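PDB 4EWG: beta-ketoacyl synthase, which probably catalyses the condensation that forms 3-oxoacyl-[acyl-carrier-protein], the chain-extending step of fatty acid synthesis. Local coordinates for residues A61-W66 / A84-L89; G14-L19 / S78-R83; E180-A183 / L189-A192; G176-N181 / L242-Y247. All coordinates share one frame; numbering follows the deposited sequence.

Contact 1 (A61-W66 / A84-L89)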
loop_
_atom_site.group_PDB
_atom_site.type_symbol
_atom_site.label_atom_id
_atom_site.label_comp_id
_atom_site.label_asym_id
_atom_site.label_seq_id
_atom_site.Cartn_x
_atom_site.Cartn_y
_atom_site.Cartn_z
ATOM N N ALA A 61 -1.443 10.152 -24.967
ATOM C CA ALA A 61 -0.399 11.162 -24.933
ATOM C C ALA A 61 -0.707 12.097 -23.783
ATOM O O ALA A 61 -1.868 12.455 -23.545
ATOM C CB ALA A 61 -0.294 11.935 -26.249
ATOM N N GLN A 62 0.347 12.449 -23.050
ATOM C CA GLN A 62 0.253 13.439 -21.978
ATOM C C GLN A 62 -0.410 14.659 -22.492
ATOM O O GLN A 62 -0.117 15.077 -23.600
ATOM C CB GLN A 62 1.619 13.908 -21.543
ATOM C CG GLN A 62 2.445 12.846 -20.923
ATOM C CD GLN A 62 3.892 13.199 -21.015
ATOM O OE1 GLN A 62 4.731 12.381 -21.482
ATOM N NE2 GLN A 62 4.221 14.445 -20.616
ATOM N N PRO A 63 -1.281 15.260 -21.685
ATOM C CA PRO A 63 -1.750 16.593 -22.003
ATOM C C PRO A 63 -0.582 17.531 -22.190
ATOM O O PRO A 63 0.414 17.423 -21.491
ATOM C CB PRO A 63 -2.586 16.973 -20.787
ATOM C CG PRO A 63 -3.109 15.661 -20.322
ATOM C CD PRO A 63 -1.999 14.682 -20.542
ATOM N N ALA A 64 -0.717 18.424 -23.157
ATOM C CA ALA A 64 0.340 19.366 -23.526
ATOM C C ALA A 64 0.719 20.328 -22.381
ATOM O O ALA A 64 1.873 20.715 -22.245
ATOM C CB ALA A 64 -0.106 20.157 -24.761
ATOM N N ASP A 65 -0.256 20.706 -21.566
ATOM C CA ASP A 65 -0.036 21.688 -20.526
ATOM C C ASP A 65 0.506 21.094 -19.200
ATOM O O ASP A 65 0.571 21.803 -18.194
ATOM C CB ASP A 65 -1.350 22.439 -20.292
ATOM C CG ASP A 65 -2.395 21.583 -19.573
ATOM O OD1 ASP A 65 -2.403 20.334 -19.731
ATOM O OD2 ASP A 65 -3.199 22.177 -18.818
ATOM N N TRP A 66 0.873 19.801 -19.167
ATOM C CA TRP A 66 1.534 19.247 -17.976
ATOM C C TRP A 66 2.929 19.731 -17.976
ATOM O O TRP A 66 3.657 19.513 -18.929
ATOM C CB TRP A 66 1.519 17.724 -17.953
ATOM C CG TRP A 66 0.172 17.157 -17.638
ATOM C CD1 TRP A 66 -1.041 17.854 -17.540
ATOM C CD2 TRP A 66 -0.175 15.753 -17.436
ATOM N NE1 TRP A 66 -2.060 17.000 -17.273
ATOM C CE2 TRP A 66 -1.606 15.720 -17.200
ATOM C CE3 TRP A 66 0.536 14.550 -17.432
ATOM C CZ2 TRP A 66 -2.277 14.549 -16.953
ATOM C CZ3 TRP A 66 -0.172 13.368 -17.177
ATOM C CH2 TRP A 66 -1.546 13.380 -16.942
ATOM N N ALA A 84 -6.527 10.297 -15.069
ATOM C CA ALA A 84 -7.790 9.848 -14.486
ATOM C C ALA A 84 -8.275 10.804 -13.433
ATOM O O ALA A 84 -9.465 11.171 -13.385
ATOM C CB ALA A 84 -7.628 8.461 -13.874
ATOM N N SER A 85 -7.346 11.197 -12.574
ATOM C CA SER A 85 -7.684 11.964 -11.418
ATOM C C SER A 85 -8.016 13.391 -11.845
ATOM O O SER A 85 -8.918 14.003 -11.276
ATOM C CB SER A 85 -6.521 11.923 -10.426
ATOM O OG SER A 85 -6.247 10.610 -10.016
ATOM N N GLU A 86 -7.301 13.893 -12.856
ATOM C CA GLU A 86 -7.575 15.173 -13.486
ATOM C C GLU A 86 -8.981 15.240 -14.081
ATOM O O GLU A 86 -9.683 16.228 -13.899
ATOM C CB GLU A 86 -6.556 15.453 -14.591
ATOM C CG GLU A 86 -6.670 16.823 -15.272
ATOM C CD GLU A 86 -5.598 17.014 -16.354
ATOM O OE1 GLU A 86 -4.838 17.993 -16.325
ATOM O OE2 GLU A 86 -5.497 16.149 -17.257
ATOM N N LEU A 87 -9.383 14.188 -14.779
ATOM C CA LEU A 87 -10.713 14.136 -15.337
ATOM C C LEU A 87 -11.765 14.137 -14.190
ATOM O O LEU A 87 -12.761 14.865 -14.253
ATOM C CB LEU A 87 -10.871 12.907 -16.247
ATOM C CG LEU A 87 -10.106 13.036 -17.572
ATOM C CD1 LEU A 87 -9.748 11.699 -18.219
ATOM C CD2 LEU A 87 -10.838 13.953 -18.566
ATOM N N ALA A 88 -11.506 13.354 -13.146
ATOM C CA ALA A 88 -12.457 13.200 -12.043
ATOM C C ALA A 88 -12.599 14.491 -11.265
ATOM O O ALA A 88 -13.695 14.853 -10.870
ATOM C CB ALA A 88 -12.036 12.090 -11.115
ATOM N N LEU A 89 -11.483 15.159 -11.021
ATOM C CA LEU A 89 -11.515 16.467 -10.396
ATOM C C LEU A 89 -12.295 17.496 -11.217
ATOM O O LEU A 89 -13.082 18.263 -10.658
ATOM C CB LEU A 89 -10.117 16.974 -10.172
ATOM C CG LEU A 89 -9.408 16.378 -8.993
ATOM C CD1 LEU A 89 -7.954 16.820 -9.127
ATOM C CD2 LEU A 89 -10.046 16.861 -7.702
HETATM O O HOH W 1 -4.604 18.728 -18.998
#
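The carboxylate of Glu86 comes up at the NE1 edge of the Trp66 indole. One face of the indole is covered from within its own segment: Pro63 CD sits 3.5 Å above the plane, over the ring centre. At the edge, in the ring plane, lies Glu86 CD. Trp66 NE1 donates to Glu86 OE1 at 3.1 Å, and the bond is fairly straight, with an N-H...O angle of 163°. The acceptor stays close to the indole plane, but the donor meets OE1 on its syn side, tilted out of the carboxylate plane. The ring and carboxylate planes are 53° apart. Pro63 CG also touches the carboxylate, 3.9 Å from Glu86 OE2. Residues 63 to 66 form a type I beta turn, which brings proline and indole together. The contact ties the loop before helix 68-71 to helix 76-92, within the N-terminal half of a thiolase-fold ketosynthase. Glu86 CG is anti to the backbone N (chi1 -176°), and the extended chain carries the carboxylate out to the indole edge. Water 1 donates to both Asp65 OD1 and Glu86 OE1, each at 2.8 Å, and bridges the two acidic groups. OE1 thus accepts from the indole and the water. OE2 forms a salt bridge with Arg83, one turn earlier on the helix. Phe154 meets the Trp66 ring edge-to-face.

Contact 2 (G14-L19 / S78-R83)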
loop_
_atom_site.group_PDB
_atom_site.type_symbol
_atom_site.label_atom_id
_atom_site.label_comp_id
_atom_site.label_asym_id
_atom_site.label_seq_id
_atom_site.Cartn_x
_atom_site.Cartn_y
_atom_site.Cartn_z
ATOM N N GLY A 14 -13.833 9.626 -13.401
ATOM C CA GLY A 14 -13.105 9.712 -14.635
ATOM C C GLY A 14 -12.024 8.654 -14.736
ATOM O O GLY A 14 -11.617 8.048 -13.747
ATOM N N GLY A 15 -11.517 8.475 -15.940
ATOM C CA GLY A 15 -10.428 7.550 -16.181
ATOM C C GLY A 15 -9.964 7.495 -17.624
ATOM O O GLY A 15 -10.469 8.233 -18.507
ATOM N N VAL A 16 -8.958 6.656 -17.830
ATOM C CA VAL A 16 -8.317 6.462 -19.085
ATOM C C VAL A 16 -8.481 4.948 -19.359
ATOM O O VAL A 16 -7.979 4.158 -18.596
ATOM C CB VAL A 16 -6.816 6.986 -18.953
ATOM C CG1 VAL A 16 -5.891 6.255 -19.859
ATOM C CG2 VAL A 16 -6.709 8.492 -19.245
ATOM N N THR A 17 -9.262 4.557 -20.380
ATOM C CA THR A 17 -9.576 3.128 -20.602
ATOM C C THR A 17 -9.510 2.720 -22.071
ATOM O O THR A 17 -9.497 3.571 -22.952
ATOM C CB THR A 17 -11.017 2.753 -20.121
ATOM O OG1 THR A 17 -11.962 3.021 -21.166
ATOM C CG2 THR A 17 -11.429 3.500 -18.807
ATOM N N ALA A 18 -9.521 1.403 -22.327
ATOM C CA ALA A 18 -9.414 0.885 -23.701
ATOM C C ALA A 18 -10.615 1.317 -24.545
ATOM O O ALA A 18 -10.546 1.328 -25.801
ATOM C CB ALA A 18 -9.267 -0.620 -23.703
ATOM N N LEU A 19 -11.705 1.701 -23.871
ATOM C CA LEU A 19 -12.921 2.128 -24.562
ATOM C C LEU A 19 -13.064 3.626 -24.594
ATOM O O LEU A 19 -14.053 4.126 -25.136
ATOM C CB LEU A 19 -14.183 1.505 -23.919
ATOM C CG LEU A 19 -14.361 -0.012 -24.032
ATOM C CD1 LEU A 19 -15.793 -0.424 -23.698
ATOM C CD2 LEU A 19 -13.992 -0.503 -25.410
ATOM N N SER A 78 1.614 6.025 -13.649
ATOM C CA SER A 78 1.399 7.236 -12.886
ATOM C C SER A 78 0.795 8.312 -13.789
ATOM O O SER A 78 -0.068 9.043 -13.364
ATOM C CB SER A 78 2.704 7.725 -12.232
ATOM O OG SER A 78 3.007 6.923 -11.094
ATOM N N MET A 79 1.208 8.363 -15.057
ATOM C CA MET A 79 0.545 9.272 -16.019
ATOM C C MET A 79 -0.929 8.936 -16.216
ATOM O O MET A 79 -1.780 9.842 -16.235
ATOM C CB MET A 79 1.262 9.301 -17.349
ATOM C CG MET A 79 2.627 9.934 -17.268
ATOM S SD MET A 79 3.311 10.346 -18.869
ATOM C CE MET A 79 3.556 8.721 -19.613
ATOM N N TYR A 80 -1.252 7.650 -16.319
ATOM C CA TYR A 80 -2.673 7.238 -16.397
ATOM C C TYR A 80 -3.421 7.698 -15.137
ATOM O O TYR A 80 -4.499 8.260 -15.214
ATOM C CB TYR A 80 -2.813 5.740 -16.491
ATOM C CG TYR A 80 -2.182 5.041 -17.697
ATOM C CD1 TYR A 80 -1.663 5.732 -18.788
ATOM C CD2 TYR A 80 -2.124 3.653 -17.725
ATOM C CE1 TYR A 80 -1.118 5.056 -19.874
ATOM C CE2 TYR A 80 -1.576 2.977 -18.800
ATOM C CZ TYR A 80 -1.086 3.678 -19.870
ATOM O OH TYR A 80 -0.546 2.945 -20.939
ATOM N N ALA A 81 -2.802 7.456 -13.985
ATOM C CA ALA A 81 -3.409 7.740 -12.686
ATOM C C ALA A 81 -3.710 9.248 -12.583
ATOM O O ALA A 81 -4.807 9.633 -12.201
ATOM C CB ALA A 81 -2.477 7.299 -11.561
ATOM N N VAL A 82 -2.720 10.076 -12.943
ATOM C CA VAL A 82 -2.867 11.523 -12.887
ATOM C C VAL A 82 -3.937 12.031 -13.876
ATOM O O VAL A 82 -4.782 12.834 -13.524
ATOM C CB VAL A 82 -1.534 12.228 -13.127
ATOM C CG1 VAL A 82 -1.741 13.726 -13.275
ATOM C CG2 VAL A 82 -0.566 11.939 -11.976
ATOM N N ARG A 83 -3.968 11.456 -15.065
ATOM C CA ARG A 83 -4.935 11.870 -16.050
ATOM C C ARG A 83 -6.359 11.521 -15.598
ATOM O O ARG A 83 -7.271 12.328 -15.726
ATOM C CB ARG A 83 -4.610 11.226 -17.397
ATOM C CG ARG A 83 -5.589 11.574 -18.501
ATOM C CD ARG A 83 -5.745 13.067 -18.651
ATOM N NE ARG A 83 -6.582 13.385 -19.793
ATOM C CZ ARG A 83 -7.192 14.545 -19.978
ATOM N NH1 ARG A 83 -7.079 15.504 -19.071
ATOM N NH2 ARG A 83 -7.937 14.750 -21.068
#
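Val16, near the end of strand 8-16, points its side chain at helix 76-92. One methyl packs tightly on Arg83, the other more loosely by Tyr80. The backbone of Val16 lies closest to that of Tyr80, with the CA atoms of Val16 and Tyr80 6.3 Å apart. The two methyls diverge. CG2 goes to Arg83, where Val16 CG2 comes 3.4 Å from Arg83 CG and also rests near CB. The valine and arginine side chains cross at about a right angle, and only the aliphatic base of the arginine is used. CG anti to the backbone N (chi1 179°) brings the arginine CG to the valine methyl; the bend at chi2 (54°) then carries the rest of the chain off toward Glu86. The other methyl, Val16 CG1, approaches the Tyr80 ring obliquely, 4.4 Å from Tyr80 CD1. The polar ends of both helix residues have other partners. Arg83 NH1 forms a salt bridge with Glu86, and Tyr80 OH is hydrogen-bonded to Arg76 and Glu237. Leu57 packs on both Val16 and Tyr80, and Phe60 meets the tyrosine ring edge-to-face. The contact lays a helix against a central strand of the large mixed sheet. Its chemistry is apolar: this contact depends on burial rather than on polar bonds, while the charge of Arg83 is paired along the helix itself.

Contact 3 (E180-A183 / L189-A192)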
loop_
_atom_site.group_PDB
_atom_site.type_symbol
_atom_site.label_atom_id
_atom_site.label_comp_id
_atom_site.label_asym_id
_atom_site.label_seq_id
_atom_site.Cartn_x
_atom_site.Cartn_y
_atom_site.Cartn_z
ATOM N N GLU A 180 -13.748 4.959 4.274
ATOM C CA GLU A 180 -13.725 4.870 5.715
ATOM C C GLU A 180 -12.994 6.082 6.322
ATOM O O GLU A 180 -13.344 6.544 7.387
ATOM C CB GLU A 180 -13.083 3.560 6.144
ATOM C CG GLU A 180 -13.973 2.353 5.855
ATOM C CD GLU A 180 -13.295 1.025 6.095
ATOM O OE1 GLU A 180 -12.043 0.979 6.102
ATOM O OE2 GLU A 180 -14.019 -0.007 6.192
ATOM N N ASN A 181 -11.962 6.576 5.636
ATOM C CA ASN A 181 -11.275 7.781 6.101
ATOM C C ASN A 181 -12.219 8.989 6.177
ATOM O O ASN A 181 -12.196 9.742 7.161
ATOM C CB ASN A 181 -10.048 8.084 5.221
ATOM C CG ASN A 181 -8.814 7.318 5.656
ATOM O OD1 ASN A 181 -8.162 7.690 6.617
ATOM N ND2 ASN A 181 -8.477 6.268 4.933
ATOM N N ILE A 182 -13.080 9.155 5.171
ATOM C CA ILE A 182 -14.056 10.286 5.182
ATOM C C ILE A 182 -15.141 10.038 6.209
ATOM O O ILE A 182 -15.456 10.909 7.005
ATOM C CB ILE A 182 -14.692 10.513 3.799
ATOM C CG1 ILE A 182 -13.589 10.816 2.768
ATOM C CG2 ILE A 182 -15.746 11.628 3.851
ATOM C CD1 ILE A 182 -14.079 11.063 1.354
ATOM N N ALA A 183 -15.686 8.837 6.227
ATOM C CA ALA A 183 -16.716 8.473 7.207
ATOM C C ALA A 183 -16.267 8.758 8.631
ATOM O O ALA A 183 -17.061 9.218 9.484
ATOM C CB ALA A 183 -17.081 6.995 7.078
ATOM N N LEU A 189 -12.257 15.146 1.762
ATOM C CA LEU A 189 -12.274 14.659 0.399
ATOM C C LEU A 189 -11.158 13.675 0.201
ATOM O O LEU A 189 -10.167 13.723 0.897
ATOM C CB LEU A 189 -12.064 15.831 -0.572
ATOM C CG LEU A 189 -13.252 16.793 -0.642
ATOM C CD1 LEU A 189 -12.828 18.247 -0.285
ATOM C CD2 LEU A 189 -13.960 16.667 -1.995
ATOM N N MET A 190 -11.322 12.788 -0.771
ATOM C CA MET A 190 -10.281 11.832 -1.163
ATOM C C MET A 190 -10.388 11.582 -2.653
ATOM O O MET A 190 -11.506 11.419 -3.193
ATOM C CB MET A 190 -10.432 10.475 -0.441
ATOM C CG MET A 190 -10.155 10.470 1.060
ATOM S SD MET A 190 -8.439 10.815 1.509
ATOM C CE MET A 190 -7.621 9.210 1.301
ATOM N N LEU A 191 -9.240 11.581 -3.325
ATOM C CA LEU A 191 -9.118 10.931 -4.628
ATOM C C LEU A 191 -8.842 9.446 -4.353
ATOM O O LEU A 191 -7.950 9.113 -3.581
ATOM C CB LEU A 191 -7.972 11.525 -5.427
ATOM C CG LEU A 191 -8.140 13.036 -5.736
ATOM C CD1 LEU A 191 -6.929 13.499 -6.489
ATOM C CD2 LEU A 191 -9.447 13.344 -6.497
ATOM N N ALA A 192 -9.632 8.565 -4.947
ATOM C CA ALA A 192 -9.419 7.139 -4.779
ATOM C C ALA A 192 -9.468 6.464 -6.132
ATOM O O ALA A 192 -10.384 6.683 -6.908
ATOM C CB ALA A 192 -10.456 6.540 -3.839
#
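Leu189 opens the strand, and its backbone already meets Ile182 of the helix. Ile182 CD1 lies 4.1 Å from Leu189 C, although the leucine side chain itself points away from the helix. On that far side it packs on Met105 and Phe94, and it lies about 4 Å from the side chain of His249, which is seen to bind calcium in a crystal structure of this protein, though this chain carries no ion. Met190 comes next and turns toward the helix. Its CG is 3.9 Å from Ile182 CG1, and Ile182 CD1 reaches over to Met190 N at the same distance. The two side chains slide past each other in opposite directions. The isoleucine places CG1 anti to the carbonyl carbon (chi1 -59°) and continues extended, which carries CD1 to the strand backbone. The methionine instead bends at chi2 and chi3. Val162 and Ala108 also pack on Met190. On the helix, Glu180 forms a salt bridge with Arg160 of the second subunit. Helix 170-183 and strand 189-196 are joined by a short loop, so the chain doubles back and the helix packs on the strand that follows it. This is the layered alpha/beta packing of the thiolase fold.

Contact 4 (G176-N181 / L242-Y247); sequences GYAYEN and LVLEEY
Leu244 has the most surface buried here, and a single branch does the touching. Its CD2 methyl meets two consecutive helix residues, Ala178 and Tyr179. Leu244 CD2 lies 3.7 Å from Ala178 CB, which points toward the strand. Leu244 CD2 also sits against the helix backbone, 3.4 Å from Tyr179 N and 3.7 Å from Tyr179 CA. Tyr179 CB is 4.0 Å from Leu244 CD2. The tyrosine ring leads off in another direction: CG stands anti to the backbone N (chi1 157°), and the ring packs toward Val8 and Ile261. Ala178 packs on Met190 and Ala192 of the adjoining strand as well. One turn along, Asn181 ND2 donates to Tyr177 O at 2.8 Å, from above the carbonyl plane, while Asn181 N reaches that oxygen from the opposite face. Two bonds therefore grip this carbonyl. Tyr177 OH is hydrogen-bonded to Ile161 O of the second subunit. After Leu244 the strand ends at Glu246, whose side chain N-caps helix 247-252. Helix 170-183 thus lies over strand 238-246 on one side and meets the second subunit on another, consistent with the central layer of a dimeric thiolase-fold ketosynthase.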
loop_
_atom_site.group_PDB
_atom_site.type_symbol
_atom_site.label_atom_id
_atom_site.label_comp_id
_atom_site.label_asym_id
_atom_site.label_seq_id
_atom_site.Cartn_x
_atom_site.Cartn_y
_atom_site.Cartn_z
ATOM N N GLY A 176 -12.605 1.805 -0.876
ATOM C CA GLY A 176 -13.086 1.403 0.439
ATOM C C GLY A 176 -12.399 2.112 1.582
ATOM O O GLY A 176 -13.036 2.607 2.508
ATOM N N TYR A 177 -11.083 2.123 1.558
ATOM C CA TYR A 177 -10.347 2.730 2.637
ATOM C C TYR A 177 -10.462 4.274 2.596
ATOM O O TYR A 177 -10.540 4.906 3.628
ATOM C CB TYR A 177 -8.857 2.276 2.628
ATOM C CG TYR A 177 -8.601 0.781 2.932
ATOM C CD1 TYR A 177 -9.441 0.055 3.772
ATOM C CD2 TYR A 177 -7.497 0.131 2.403
ATOM C CE1 TYR A 177 -9.188 -1.270 4.067
ATOM C CE2 TYR A 177 -7.236 -1.191 2.676
ATOM C CZ TYR A 177 -8.070 -1.897 3.518
ATOM O OH TYR A 177 -7.813 -3.239 3.784
ATOM N N ALA A 178 -10.537 4.858 1.409
ATOM C CA ALA A 178 -10.815 6.326 1.300
ATOM C C ALA A 178 -12.190 6.623 1.916
ATOM O O ALA A 178 -12.371 7.572 2.685
ATOM C CB ALA A 178 -10.734 6.810 -0.153
ATOM N N TYR A 179 -13.137 5.767 1.606
ATOM C CA TYR A 179 -14.494 5.876 2.168
ATOM C C TYR A 179 -14.494 5.868 3.698
ATOM O O TYR A 179 -15.170 6.662 4.352
ATOM C CB TYR A 179 -15.357 4.733 1.601
ATOM C CG TYR A 179 -16.554 4.342 2.397
ATOM C CD1 TYR A 179 -17.618 5.219 2.580
ATOM C CD2 TYR A 179 -16.651 3.080 2.947
ATOM C CE1 TYR A 179 -18.746 4.843 3.307
ATOM C CE2 TYR A 179 -17.777 2.686 3.683
ATOM C CZ TYR A 179 -18.812 3.573 3.861
ATOM O OH TYR A 179 -19.931 3.165 4.576
ATOM N N GLU A 180 -13.748 4.959 4.274
ATOM C CA GLU A 180 -13.725 4.870 5.715
ATOM C C GLU A 180 -12.994 6.082 6.322
ATOM O O GLU A 180 -13.344 6.544 7.387
ATOM C CB GLU A 180 -13.083 3.560 6.144
ATOM C CG GLU A 180 -13.973 2.353 5.855
ATOM C CD GLU A 180 -13.295 1.025 6.095
ATOM O OE1 GLU A 180 -12.043 0.979 6.102
ATOM O OE2 GLU A 180 -14.019 -0.007 6.192
ATOM N N ASN A 181 -11.962 6.576 5.636
ATOM C CA ASN A 181 -11.275 7.781 6.101
ATOM C C ASN A 181 -12.219 8.989 6.177
ATOM O O ASN A 181 -12.196 9.742 7.161
ATOM C CB ASN A 181 -10.048 8.084 5.221
ATOM C CG ASN A 181 -8.814 7.318 5.656
ATOM O OD1 ASN A 181 -8.162 7.690 6.617
ATOM N ND2 ASN A 181 -8.477 6.268 4.933
ATOM N N LEU A 242 -12.199 7.987 -8.572
ATOM C CA LEU A 242 -13.417 8.599 -8.035
ATOM C C LEU A 242 -13.051 9.689 -7.023
ATOM O O LEU A 242 -12.073 9.558 -6.246
ATOM C CB LEU A 242 -14.304 7.578 -7.364
ATOM C CG LEU A 242 -14.701 6.333 -8.129
ATOM C CD1 LEU A 242 -15.470 5.396 -7.181
ATOM C CD2 LEU A 242 -15.557 6.744 -9.304
ATOM N N VAL A 243 -13.812 10.787 -7.062
ATOM C CA VAL A 243 -13.727 11.819 -6.032
ATOM C C VAL A 243 -14.793 11.464 -4.962
ATOM O O VAL A 243 -15.987 11.479 -5.223
ATOM C CB VAL A 243 -13.981 13.231 -6.585
ATOM C CG1 VAL A 243 -13.992 14.222 -5.447
ATOM C CG2 VAL A 243 -12.944 13.618 -7.648
ATOM N N LEU A 244 -14.343 11.122 -3.785
ATOM C CA LEU A 244 -15.233 10.845 -2.670
ATOM C C LEU A 244 -15.275 12.099 -1.845
ATOM O O LEU A 244 -14.263 12.817 -1.730
ATOM C CB LEU A 244 -14.703 9.692 -1.791
ATOM C CG LEU A 244 -14.928 8.230 -2.198
ATOM C CD1 LEU A 244 -14.405 7.991 -3.609
ATOM C CD2 LEU A 244 -14.217 7.303 -1.199
ATOM N N GLU A 245 -16.429 12.363 -1.243
ATOM C CA GLU A 245 -16.613 13.635 -0.571
ATOM C C GLU A 245 -17.615 13.487 0.557
ATOM O O GLU A 245 -18.641 12.823 0.396
ATOM C CB GLU A 245 -17.088 14.644 -1.584
ATOM C CG GLU A 245 -17.287 16.044 -1.041
ATOM C CD GLU A 245 -17.474 17.086 -2.141
ATOM O OE1 GLU A 245 -17.444 16.729 -3.350
ATOM O OE2 GLU A 245 -17.651 18.274 -1.789
ATOM N N GLU A 246 -17.308 14.098 1.700
ATOM C CA GLU A 246 -18.237 14.075 2.816
ATOM C C GLU A 246 -19.560 14.730 2.358
ATOM O O GLU A 246 -19.558 15.704 1.625
ATOM C CB GLU A 246 -17.646 14.788 4.030
ATOM C CG GLU A 246 -18.490 14.708 5.283
ATOM C CD GLU A 246 -19.556 15.775 5.380
ATOM O OE1 GLU A 246 -19.315 16.908 4.934
ATOM O OE2 GLU A 246 -20.659 15.476 5.895
ATOM N N TYR A 247 -20.664 14.179 2.825
ATOM C CA TYR A 247 -21.980 14.490 2.295
ATOM C C TYR A 247 -22.399 15.957 2.480
ATOM O O TYR A 247 -22.833 16.589 1.525
ATOM C CB TYR A 247 -23.000 13.533 2.916
ATOM C CG TYR A 247 -24.451 13.750 2.505
ATOM C CD1 TYR A 247 -24.850 13.677 1.175
ATOM C CD2 TYR A 247 -25.431 14.031 3.481
ATOM C CE1 TYR A 247 -26.177 13.867 0.821
ATOM C CE2 TYR A 247 -26.766 14.227 3.134
ATOM C CZ TYR A 247 -27.132 14.147 1.812
ATOM O OH TYR A 247 -28.459 14.339 1.508
#

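Overall arrangement
Contacts 1 and 2 share helix 76-92, and their centres are about 8 Å apart. Contacts 3 and 4 share helix 170-183, with centres about 3 Å apart. The strands of contacts 3 and 4 are neighbours in the large mixed sheet, and strand 8-16 of contact 2 adjoins strand 238-246 of contact 4. Contact 1 lies about 21 Å from contacts 3 and 4, centre to centre, yet packing links it to both: Leu89 CD2 is 3.8 Å from Leu191 CD2, and Ala88 O is 3.5 Å from Val243 CG2. His249, which can bind calcium, lies beside Leu189 of contact 3 and is hydrogen-bonded to Glu245 and Glu246 of contact 4.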